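Local coordinates for protein peptidase S15/CocE/NonD (Thaumarchaeota archaeon SCGC AB-539-E09, PDB 4PF1) that probably acts as a serine aminopeptidase of the S15 family, using an alpha/beta-hydrolase catalytic domain to remove residues from the N-terminal end of peptides, at residues Lys422-Glu427 / Val610-Glu615; Glu427-Pro432 / Lys605-Val610; Val470-Thr475 / Arg571-Val576; Gly486-Arg491 / Ile620-Ile625. All blocks are in the same frame, centred on the assembly; numbering follows the deposited sequence. Where two conformers were deposited one is given.

From the N terminus, the chain first passes the ten-stranded sheet of the alpha/beta-hydrolase part; all four contacts come later, in the beta-rich C-terminal region. Strand 425-430 opens contact 1 and then contact 2, 471-474 opens contact 3, and 489-496 opens contact 4. On the return, strand 571-577 closes contact 3, and the long strand 606-625 closes contacts 2, 1 and 4 in turn. The loop of contact 3 therefore lies within that of contact 2, itself within contact 1, whereas contact 4 crosses all three. Contacts 1, 2 and 4 build one antiparallel sheet; contact 3 belongs to a second, packed on it through L471, W473 and V574.

Contact 1 (Lys422-Glu427 / Val610-Glu615); sequences KQAFDE and VWRTAE
With CG set between its backbone N and carbonyl carbon (chi1 53°), F425 leans over W611, whose own CG lies beside its backbone N (chi1 -73°), and the two side chains run alongside each other in the same direction. F425 CB sits almost directly above the five-membered ring of the indole, a CH-pi contact of 3.8 Å from CB to the ring centroid. Further out, F425 CD2 comes down over the indole face to 3.6 Å from W611 CZ2, the two six-membered rings inclined obliquely to one another. Q423 extends the apolar cover, its CG meeting W611 CZ3 at 3.7 Å.

D426, on the opposite face of the sheet, is met by R612, whose chain runs extended from CG to NE and crosses it at about a right angle. The grip is side-on: R612 NE bonds D426 OD2 at 2.7 Å and R612 NH2 bonds D426 OD1 at 3.0 Å. Both oxygens lie in the guanidinium plane, but the nitrogens approach from above the carboxylate, with the two planes turned 41° apart. D426 OD2 also accepts from W473 NE1, which should help fix the rotation of the carboxylate. In the backbone, D426 and V610 form a hydrogen-bonded antiparallel pair, and R612 N continues the pairing to A424 O at 3.1 Å. Beyond it the methyl CG2 of T613 packs on K422 O, 3.3 Å away.

Strand 606-625 is flanked here by strand 425-430 and, through the backbone of F493, by strand 489-496, while V610 packs on L471 and W473 of strand 471-474.

Contact 2 (Glu427-Pro432 / Lys605-Val610); sequences EYVSDP and KATQRV
E427 and R609 extend side by side in the same direction, their carboxylate and guanidinium planes only 9° apart. R609 presents its edge, and both NE and NH2 converge on a single oxygen: NE reaches E427 OE2 at 2.7 Å through the anti lone pair, and NH2 reaches E427 OE2 at 3.0 Å nearly along the C-O axis. The near coplanarity lets one oxygen serve two donors of this salt bridge. T607 lies obliquely beside it, with CG2 at 3.6 Å from E427 CD.

The face bearing Y428 and Q608 is arranged quite differently. Y428 CG stands between its backbone N and carbonyl carbon (chi1 74°), which carries the ring across toward strand 606-610, so that Q608 CB rests over one face, offset toward the rim and 3.7 Å from the ring centroid, in a CH-pi contact. The Y428 hydroxyl is hydrogen-bonded to S578, and S430 OG to Q589, so both polar ends on this buried side are satisfied. At the far end K605 crosses D431, its CG only 3.3 Å from D431 OD1; the charged ends stay beyond salt-bridge range, and D431 OD1 instead accepts the backbone N of A433.

In the backbone, Y428 with Q608 and S430 with A606 form hydrogen-bonded antiparallel pairs, Q608 N meeting Y428 O at 2.7 Å. Across strand 606-625 from these pairs, the backbones of T607 and R609 bond to S497 and S495. L471 of strand 471-474 and W503 of strand 502-510 cover Y428, and D431 packs against T468 of the second subunit.

Contact 3 (Val470-Thr475 / Arg571-Val576); sequences VLVWAT and RIMVQV
W473 and V576 meet at the apolar centre, where the indole turns its edge to the valine and W473 CZ3 lies 3.7 Å from V576 CG2, near the ring plane. V574 adds a second branch, its CG1 at 3.8 Å from W473 CE3. On the other face of the sheet the bent end of M573 folds its methyl against V472, M573 CE lying 3.7 Å from V472 CG1. A474 CB is a little farther from the same methyl.

Around these groups run L471-V576 and W473-V574, two antiparallel hydrogen-bonded pairs, followed by T475 N to I572 O at 3.0 Å. Here the side chain takes over the pairing: T475 OG1, placed between its backbone N and carbonyl carbon (chi1 71°), accepts from I572 N at 3.1 Å in an almost straight bond of 175°. At the polar edge Q575 NE2 makes a weak bond to M573 SD, 3.3 Å long, while the amide's stronger partners are T464, K506 and the carbonyl of Q461. V470 O accepts from K434 NZ of the second subunit.

Both faces are thus largely nonpolar. L471, W473, V574 and V576 supply the surface that packs on V610 and I620, whereas the face of V472, A474 and M573 also holds the Q575 amide, whose buried polar atoms are satisfied by those hydrogen bonds.

Contact 4 (Gly486-Arg491 / Ile620-Ile625); sequences GQPVAR and IEIHII
I620 opens the contact by meeting A490 and P488 together: its CD1 lies 3.8 Å from A490 CB, while its other branch, CG2, comes to 4.0 Å from P488 CB. A490 and I620 form an antiparallel non-hydrogen-bonded pair with both side chains on one face.

E621 follows on the opposite face and carries the polar part. Its backbone pairs with V489, E621 N to V489 O 2.7 Å and V489 N to E621 O 2.9 Å. With CG beside its backbone N (chi1 -59°) and the rest of the chain extended, the E621 side chain crosses that of R491 at about a right angle. R491, bent at its third torsion, brings NH1 to E621 OE2 at 2.8 Å, using the anti lone pair of that oxygen. The acceptor lies in the guanidinium plane, although the carboxylate itself is turned 38° from it. Each end has a second partner: E621 OE1 bonds the hydroxyl of Y403, and R491 NH1 also forms a salt bridge to D405, so that this nitrogen has two acidic partners, on strands 606-625 and 401-408.

I622 returns to the nonpolar face, its CG2 against P488 CB at 3.6 Å. From there the two segments separate, and I624 and I625 pack instead on strand 482-486.

Strand 606-625 is flanked by 489-496 and 401-408. In the facing sheet, strand 502-510 receives P488 on I507, A490 on V505 and I620 on both. Such antiparallel sheets packed face to face fit the jelly-roll-like beta sandwich of the C-terminal non-catalytic domain in S15 peptidases.

Contact 1 (Lys422-Glu427 / Val610-Glu615)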
# COMPACT_ATOMS: atom_id res chain seq x y z
N LYS A 422 -11.92 3.04 -54.01
CA LYS A 422 -13.27 2.61 -53.59
C LYS A 422 -13.72 3.25 -52.26
O LYS A 422 -12.89 3.53 -51.40
CB LYS A 422 -13.36 1.07 -53.49
CG LYS A 422 -12.41 0.46 -52.45
CD LYS A 422 -12.46 -1.05 -52.44
CE LYS A 422 -11.53 -1.62 -51.40
NZ LYS A 422 -11.49 -3.10 -51.44
N GLN A 423 -15.04 3.48 -52.12
CA GLN A 423 -15.64 4.06 -50.92
C GLN A 423 -15.29 3.22 -49.69
O GLN A 423 -15.47 2.00 -49.69
CB GLN A 423 -17.17 4.18 -51.07
CG GLN A 423 -17.84 4.93 -49.93
CD GLN A 423 -19.33 4.92 -50.04
OE1 GLN A 423 -19.94 5.79 -50.67
NE2 GLN A 423 -19.96 3.93 -49.41
N ALA A 424 -14.73 3.88 -48.67
CA ALA A 424 -14.30 3.24 -47.43
C ALA A 424 -14.25 4.25 -46.29
O ALA A 424 -13.74 5.37 -46.46
CB ALA A 424 -12.93 2.59 -47.61
N PHE A 425 -14.80 3.86 -45.14
CA PHE A 425 -14.84 4.67 -43.92
C PHE A 425 -15.17 3.79 -42.73
O PHE A 425 -15.70 2.69 -42.90
CB PHE A 425 -15.88 5.82 -44.04
CG PHE A 425 -17.28 5.40 -44.45
CD1 PHE A 425 -18.18 4.93 -43.51
CD2 PHE A 425 -17.70 5.54 -45.76
CE1 PHE A 425 -19.48 4.55 -43.88
CE2 PHE A 425 -19.00 5.16 -46.14
CZ PHE A 425 -19.87 4.67 -45.20
N ASP A 426 -14.88 4.28 -41.53
CA ASP A 426 -15.26 3.63 -40.28
C ASP A 426 -16.31 4.50 -39.61
O ASP A 426 -16.14 5.71 -39.54
CB ASP A 426 -14.04 3.40 -39.38
CG ASP A 426 -13.00 2.51 -40.02
OD1 ASP A 426 -13.28 1.30 -40.19
OD2 ASP A 426 -11.93 3.03 -40.39
N GLU A 427 -17.43 3.89 -39.20
CA GLU A 427 -18.56 4.62 -38.65
C GLU A 427 -18.81 4.34 -37.17
O GLU A 427 -18.60 3.22 -36.70
CB GLU A 427 -19.82 4.27 -39.46
CG GLU A 427 -20.99 5.21 -39.26
CD GLU A 427 -22.22 4.80 -40.04
OE1 GLU A 427 -22.95 3.89 -39.57
OE2 GLU A 427 -22.46 5.38 -41.12
N VAL A 610 -14.96 8.30 -40.20
CA VAL A 610 -13.57 8.60 -40.50
C VAL A 610 -13.24 7.90 -41.83
O VAL A 610 -13.19 6.67 -41.90
CB VAL A 610 -12.61 8.21 -39.35
CG1 VAL A 610 -11.15 8.25 -39.80
CG2 VAL A 610 -12.82 9.13 -38.14
N TRP A 611 -13.10 8.70 -42.90
CA TRP A 611 -12.89 8.21 -44.26
C TRP A 611 -11.43 7.83 -44.53
O TRP A 611 -10.51 8.46 -44.02
CB TRP A 611 -13.38 9.25 -45.28
CG TRP A 611 -14.88 9.33 -45.35
CD1 TRP A 611 -15.73 9.82 -44.39
CD2 TRP A 611 -15.71 8.90 -46.44
NE1 TRP A 611 -17.04 9.70 -44.81
CE2 TRP A 611 -17.06 9.14 -46.06
CE3 TRP A 611 -15.45 8.33 -47.70
CZ2 TRP A 611 -18.13 8.87 -46.92
CZ3 TRP A 611 -16.52 8.05 -48.54
CH2 TRP A 611 -17.84 8.31 -48.14
N ARG A 612 -11.24 6.78 -45.35
CA ARG A 612 -9.92 6.24 -45.69
C ARG A 612 -9.91 5.75 -47.15
O ARG A 612 -9.99 4.55 -47.42
CB ARG A 612 -9.53 5.10 -44.72
CG ARG A 612 -10.72 4.25 -44.25
CD ARG A 612 -10.27 3.04 -43.48
NE ARG A 612 -11.41 2.28 -42.96
CZ ARG A 612 -12.00 1.29 -43.61
NH1 ARG A 612 -11.57 0.92 -44.82
NH2 ARG A 612 -13.03 0.65 -43.07
N THR A 613 -9.86 6.71 -48.09
CA THR A 613 -9.87 6.45 -49.53
C THR A 613 -8.71 7.20 -50.20
O THR A 613 -8.07 8.01 -49.54
CB THR A 613 -11.23 6.87 -50.15
OG1 THR A 613 -11.38 8.29 -50.02
CG2 THR A 613 -12.42 6.17 -49.52
N ALA A 614 -8.48 6.97 -51.50
CA ALA A 614 -7.44 7.67 -52.27
C ALA A 614 -7.66 9.20 -52.21
O ALA A 614 -6.71 9.95 -52.01
CB ALA A 614 -7.43 7.19 -53.71
N GLU A 615 -8.94 9.62 -52.34
CA GLU A 615 -9.38 11.02 -52.29
C GLU A 615 -9.28 11.59 -50.87
O GLU A 615 -8.84 12.73 -50.70
CB GLU A 615 -10.82 11.13 -52.82
CG GLU A 615 -11.35 12.56 -52.94
CD GLU A 615 -12.75 12.70 -53.50
OE1 GLU A 615 -13.57 11.77 -53.30
OE2 GLU A 615 -13.04 13.75 -54.11

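Contact 2 (Glu427-Pro432 / Lys605-Val610)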
# COMPACT_ATOMS: atom_id res chain seq x y z
N GLU A 427 -17.43 3.89 -39.20
CA GLU A 427 -18.56 4.62 -38.65
C GLU A 427 -18.81 4.34 -37.17
O GLU A 427 -18.60 3.22 -36.70
CB GLU A 427 -19.82 4.27 -39.46
CG GLU A 427 -20.99 5.21 -39.26
CD GLU A 427 -22.22 4.80 -40.04
OE1 GLU A 427 -22.95 3.89 -39.57
OE2 GLU A 427 -22.46 5.38 -41.12
N TYR A 428 -19.28 5.37 -36.45
CA TYR A 428 -19.69 5.29 -35.04
C TYR A 428 -20.66 6.42 -34.72
O TYR A 428 -20.69 7.44 -35.42
CB TYR A 428 -18.49 5.30 -34.07
CG TYR A 428 -17.79 6.63 -33.90
CD1 TYR A 428 -16.85 7.07 -34.83
CD2 TYR A 428 -18.00 7.41 -32.77
CE1 TYR A 428 -16.14 8.25 -34.63
CE2 TYR A 428 -17.32 8.61 -32.58
CZ TYR A 428 -16.39 9.03 -33.51
OH TYR A 428 -15.71 10.21 -33.33
N VAL A 429 -21.46 6.24 -33.66
CA VAL A 429 -22.42 7.25 -33.22
C VAL A 429 -21.91 7.88 -31.93
O VAL A 429 -21.64 7.17 -30.95
CB VAL A 429 -23.86 6.69 -33.08
CG1 VAL A 429 -24.82 7.77 -32.57
CG2 VAL A 429 -24.36 6.10 -34.40
N SER A 430 -21.76 9.22 -31.93
CA SER A 430 -21.35 9.96 -30.75
C SER A 430 -22.58 10.55 -30.07
O SER A 430 -23.30 11.34 -30.67
CB SER A 430 -20.35 11.05 -31.12
OG SER A 430 -20.13 11.92 -30.02
N ASP A 431 -22.82 10.14 -28.82
CA ASP A 431 -23.98 10.58 -28.06
C ASP A 431 -23.56 11.56 -26.95
O ASP A 431 -22.96 11.14 -25.95
CB ASP A 431 -24.74 9.37 -27.48
CG ASP A 431 -26.03 9.69 -26.74
OD1 ASP A 431 -26.50 10.84 -26.83
OD2 ASP A 431 -26.58 8.78 -26.09
N PRO A 432 -23.92 12.86 -27.07
CA PRO A 432 -23.55 13.84 -26.02
C PRO A 432 -24.21 13.55 -24.66
O PRO A 432 -23.72 14.03 -23.65
CB PRO A 432 -24.02 15.18 -26.60
CG PRO A 432 -24.15 14.94 -28.08
CD PRO A 432 -24.62 13.53 -28.19
N LYS A 605 -27.42 13.42 -30.84
CA LYS A 605 -26.61 12.31 -31.36
C LYS A 605 -26.20 12.59 -32.79
O LYS A 605 -26.96 13.20 -33.54
CB LYS A 605 -27.41 10.99 -31.32
CG LYS A 605 -27.66 10.43 -29.93
CD LYS A 605 -28.39 9.10 -30.02
CE LYS A 605 -28.95 8.67 -28.69
NZ LYS A 605 -29.56 7.32 -28.76
N ALA A 606 -25.00 12.15 -33.17
CA ALA A 606 -24.50 12.34 -34.53
C ALA A 606 -23.77 11.11 -35.01
O ALA A 606 -23.10 10.43 -34.22
CB ALA A 606 -23.59 13.55 -34.60
N THR A 607 -23.91 10.80 -36.31
CA THR A 607 -23.25 9.68 -36.97
C THR A 607 -21.91 10.19 -37.49
O THR A 607 -21.88 11.10 -38.31
CB THR A 607 -24.16 9.11 -38.07
OG1 THR A 607 -25.39 8.70 -37.47
CG2 THR A 607 -23.53 7.94 -38.80
N GLN A 608 -20.81 9.63 -36.97
CA GLN A 608 -19.45 10.06 -37.33
C GLN A 608 -18.78 9.05 -38.23
O GLN A 608 -18.90 7.85 -38.00
CB GLN A 608 -18.59 10.29 -36.07
CG GLN A 608 -19.33 10.85 -34.84
CD GLN A 608 -19.70 12.31 -34.99
OE1 GLN A 608 -20.54 12.68 -35.80
NE2 GLN A 608 -19.13 13.15 -34.14
N ARG A 609 -18.06 9.54 -39.25
CA ARG A 609 -17.37 8.68 -40.21
C ARG A 609 -15.96 9.16 -40.47
O ARG A 609 -15.77 10.29 -40.92
CB ARG A 609 -18.14 8.63 -41.54
CG ARG A 609 -19.42 7.82 -41.52
CD ARG A 609 -20.17 7.99 -42.82
NE ARG A 609 -21.43 7.25 -42.83
CZ ARG A 609 -22.29 7.25 -43.84
NH1 ARG A 609 -22.03 7.96 -44.93
NH2 ARG A 609 -23.41 6.55 -43.77
N VAL A 610 -14.96 8.30 -40.20
CA VAL A 610 -13.57 8.60 -40.50
C VAL A 610 -13.24 7.90 -41.83
O VAL A 610 -13.19 6.67 -41.90
CB VAL A 610 -12.61 8.21 -39.35
CG1 VAL A 610 -11.15 8.25 -39.80
CG2 VAL A 610 -12.82 9.13 -38.14

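Contact 3 (Val470-Thr475 / Arg571-Val576)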
# COMPACT_ATOMS: atom_id res chain seq x y z
N VAL A 470 -16.09 4.81 -30.08
CA VAL A 470 -14.66 5.06 -30.25
C VAL A 470 -14.14 4.21 -31.43
O VAL A 470 -14.53 3.05 -31.55
CB VAL A 470 -13.85 4.77 -28.94
CG1 VAL A 470 -12.34 4.95 -29.14
CG2 VAL A 470 -14.34 5.62 -27.77
N LEU A 471 -13.29 4.78 -32.30
CA LEU A 471 -12.69 4.04 -33.41
C LEU A 471 -11.27 3.65 -33.05
O LEU A 471 -10.58 4.41 -32.37
CB LEU A 471 -12.70 4.85 -34.71
CG LEU A 471 -14.07 5.17 -35.33
CD1 LEU A 471 -13.90 5.96 -36.59
CD2 LEU A 471 -14.89 3.90 -35.60
N VAL A 472 -10.85 2.45 -33.44
CA VAL A 472 -9.53 1.93 -33.10
C VAL A 472 -8.83 1.34 -34.34
O VAL A 472 -9.46 0.64 -35.14
CB VAL A 472 -9.60 0.86 -31.95
CG1 VAL A 472 -8.21 0.51 -31.43
CG2 VAL A 472 -10.50 1.33 -30.80
N TRP A 473 -7.53 1.64 -34.49
CA TRP A 473 -6.65 1.11 -35.54
C TRP A 473 -5.31 0.76 -34.91
O TRP A 473 -4.82 1.52 -34.07
CB TRP A 473 -6.46 2.10 -36.70
CG TRP A 473 -7.73 2.54 -37.37
CD1 TRP A 473 -8.37 1.91 -38.40
CD2 TRP A 473 -8.48 3.72 -37.08
NE1 TRP A 473 -9.48 2.63 -38.77
CE2 TRP A 473 -9.57 3.75 -37.98
CE3 TRP A 473 -8.33 4.78 -36.17
CZ2 TRP A 473 -10.51 4.79 -37.97
CZ3 TRP A 473 -9.26 5.80 -36.17
CH2 TRP A 473 -10.32 5.81 -37.07
N ALA A 474 -4.72 -0.37 -35.30
CA ALA A 474 -3.43 -0.79 -34.75
C ALA A 474 -2.62 -1.56 -35.77
O ALA A 474 -3.17 -2.30 -36.59
CB ALA A 474 -3.65 -1.65 -33.51
N THR A 475 -1.29 -1.39 -35.72
CA THR A 475 -0.35 -2.13 -36.57
C THR A 475 -0.23 -3.56 -36.03
O THR A 475 -0.69 -3.83 -34.92
CB THR A 475 1.04 -1.44 -36.59
OG1 THR A 475 1.68 -1.63 -35.32
CG2 THR A 475 0.97 0.04 -36.93
N ARG A 571 2.85 -2.50 -30.55
CA ARG A 571 2.03 -2.05 -31.67
C ARG A 571 1.85 -0.54 -31.61
O ARG A 571 1.88 0.04 -30.52
CB ARG A 571 0.64 -2.73 -31.66
CG ARG A 571 0.62 -4.25 -31.79
CD ARG A 571 -0.82 -4.73 -31.81
NE ARG A 571 -0.96 -6.15 -31.49
CZ ARG A 571 -1.64 -7.02 -32.22
NH1 ARG A 571 -2.23 -6.63 -33.35
NH2 ARG A 571 -1.73 -8.29 -31.85
N ILE A 572 1.63 0.09 -32.77
CA ILE A 572 1.32 1.53 -32.84
C ILE A 572 -0.19 1.61 -32.98
O ILE A 572 -0.75 0.96 -33.87
CB ILE A 572 2.08 2.30 -33.96
CG1 ILE A 572 3.61 2.07 -33.88
CG2 ILE A 572 1.73 3.80 -33.89
CD1 ILE A 572 4.38 2.40 -35.14
N MET A 573 -0.86 2.32 -32.07
CA MET A 573 -2.32 2.42 -32.09
C MET A 573 -2.80 3.85 -32.28
O MET A 573 -2.18 4.80 -31.78
CB MET A 573 -2.91 1.82 -30.80
CG MET A 573 -4.42 1.93 -30.71
SD MET A 573 -5.07 1.15 -29.22
CE MET A 573 -5.13 -0.56 -29.75
N VAL A 574 -3.92 4.00 -32.98
CA VAL A 574 -4.61 5.26 -33.18
C VAL A 574 -6.07 5.08 -32.70
O VAL A 574 -6.75 4.15 -33.13
CB VAL A 574 -4.52 5.78 -34.64
CG1 VAL A 574 -5.47 6.95 -34.88
CG2 VAL A 574 -3.09 6.17 -34.99
N GLN A 575 -6.51 5.95 -31.78
CA GLN A 575 -7.89 5.96 -31.28
C GLN A 575 -8.53 7.30 -31.61
O GLN A 575 -7.90 8.34 -31.43
CB GLN A 575 -7.95 5.66 -29.78
CG GLN A 575 -7.85 4.17 -29.44
CD GLN A 575 -8.03 3.86 -27.97
OE1 GLN A 575 -8.69 4.58 -27.22
NE2 GLN A 575 -7.48 2.73 -27.54
N VAL A 576 -9.76 7.28 -32.16
CA VAL A 576 -10.51 8.50 -32.51
C VAL A 576 -11.89 8.47 -31.80
O VAL A 576 -12.61 7.47 -31.87
CB VAL A 576 -10.63 8.72 -34.04
CG1 VAL A 576 -11.71 9.76 -34.39
CG2 VAL A 576 -9.29 9.14 -34.64

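Contact 4 (Gly486-Arg491 / Ile620-Ile625)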
# COMPACT_ATOMS: atom_id res chain seq x y z
N GLY A 486 9.72 14.49 -33.00
CA GLY A 486 9.03 15.69 -33.46
C GLY A 486 7.56 15.72 -33.15
O GLY A 486 7.10 15.08 -32.19
N GLN A 487 6.81 16.49 -33.94
CA GLN A 487 5.38 16.65 -33.73
C GLN A 487 4.57 15.84 -34.76
O GLN A 487 4.63 16.14 -35.95
CB GLN A 487 5.00 18.15 -33.78
CG GLN A 487 3.49 18.41 -33.87
CD GLN A 487 3.13 19.81 -33.45
OE1 GLN A 487 3.37 20.78 -34.17
NE2 GLN A 487 2.52 19.94 -32.29
N PRO A 488 3.79 14.84 -34.30
CA PRO A 488 2.90 14.13 -35.24
C PRO A 488 1.73 15.03 -35.63
O PRO A 488 1.29 15.86 -34.82
CB PRO A 488 2.42 12.91 -34.43
CG PRO A 488 3.14 12.97 -33.11
CD PRO A 488 3.58 14.37 -32.92
N VAL A 489 1.25 14.92 -36.87
CA VAL A 489 0.12 15.72 -37.34
C VAL A 489 -0.96 14.79 -37.88
O VAL A 489 -0.69 13.96 -38.75
CB VAL A 489 0.54 16.81 -38.37
CG1 VAL A 489 -0.68 17.54 -38.94
CG2 VAL A 489 1.52 17.81 -37.76
N ALA A 490 -2.18 14.90 -37.33
CA ALA A 490 -3.29 14.09 -37.78
C ALA A 490 -3.98 14.75 -38.97
O ALA A 490 -4.47 15.88 -38.85
CB ALA A 490 -4.29 13.87 -36.65
N ARG A 491 -3.95 14.07 -40.13
CA ARG A 491 -4.64 14.54 -41.32
C ARG A 491 -5.93 13.76 -41.37
O ARG A 491 -5.95 12.62 -41.84
CB ARG A 491 -3.78 14.35 -42.58
CG ARG A 491 -4.33 15.08 -43.80
CD ARG A 491 -3.42 14.93 -45.01
NE ARG A 491 -3.51 13.59 -45.59
CZ ARG A 491 -2.52 12.70 -45.57
NH1 ARG A 491 -1.35 13.00 -45.01
NH2 ARG A 491 -2.68 11.50 -46.12
N ILE A 620 -1.75 9.62 -39.87
CA ILE A 620 -0.92 10.35 -38.92
C ILE A 620 0.40 10.64 -39.63
O ILE A 620 1.04 9.72 -40.13
CB ILE A 620 -0.70 9.58 -37.59
CG1 ILE A 620 -2.03 9.17 -36.91
CG2 ILE A 620 0.22 10.37 -36.63
CD1 ILE A 620 -3.01 10.30 -36.57
N GLU A 621 0.75 11.92 -39.74
CA GLU A 621 2.01 12.33 -40.36
C GLU A 621 3.08 12.34 -39.29
O GLU A 621 3.07 13.21 -38.42
CB GLU A 621 1.86 13.71 -41.03
CG GLU A 621 0.78 13.76 -42.11
CD GLU A 621 0.48 15.14 -42.68
OE1 GLU A 621 1.10 16.13 -42.23
OE2 GLU A 621 -0.38 15.22 -43.59
N ILE A 622 3.93 11.30 -39.28
CA ILE A 622 4.98 11.14 -38.27
C ILE A 622 6.37 11.18 -38.90
O ILE A 622 6.56 10.80 -40.06
CB ILE A 622 4.80 9.85 -37.43
CG1 ILE A 622 4.12 8.72 -38.23
CG2 ILE A 622 4.05 10.13 -36.14
CD1 ILE A 622 5.05 7.70 -38.74
N HIS A 623 7.36 11.63 -38.11
CA HIS A 623 8.74 11.76 -38.54
C HIS A 623 9.58 10.62 -37.92
O HIS A 623 9.92 10.66 -36.74
CB HIS A 623 9.27 13.15 -38.14
CG HIS A 623 10.68 13.41 -38.57
ND1 HIS A 623 10.99 13.69 -39.88
CD2 HIS A 623 11.80 13.49 -37.82
CE1 HIS A 623 12.30 13.90 -39.90
NE2 HIS A 623 12.83 13.79 -38.68
N ILE A 624 9.86 9.57 -38.73
CA ILE A 624 10.64 8.40 -38.31
C ILE A 624 12.13 8.68 -38.54
O ILE A 624 12.51 9.15 -39.61
CB ILE A 624 10.17 7.09 -39.02
CG1 ILE A 624 8.71 6.74 -38.63
CG2 ILE A 624 11.11 5.90 -38.73
CD1 ILE A 624 8.09 5.53 -39.37
N ILE A 625 12.95 8.40 -37.52
CA ILE A 625 14.40 8.61 -37.60
C ILE A 625 15.13 7.26 -37.53
O ILE A 625 14.66 6.33 -36.88
CB ILE A 625 14.90 9.61 -36.52
CG1 ILE A 625 14.51 9.17 -35.08
CG2 ILE A 625 14.39 11.03 -36.82
CD1 ILE A 625 15.14 10.00 -33.94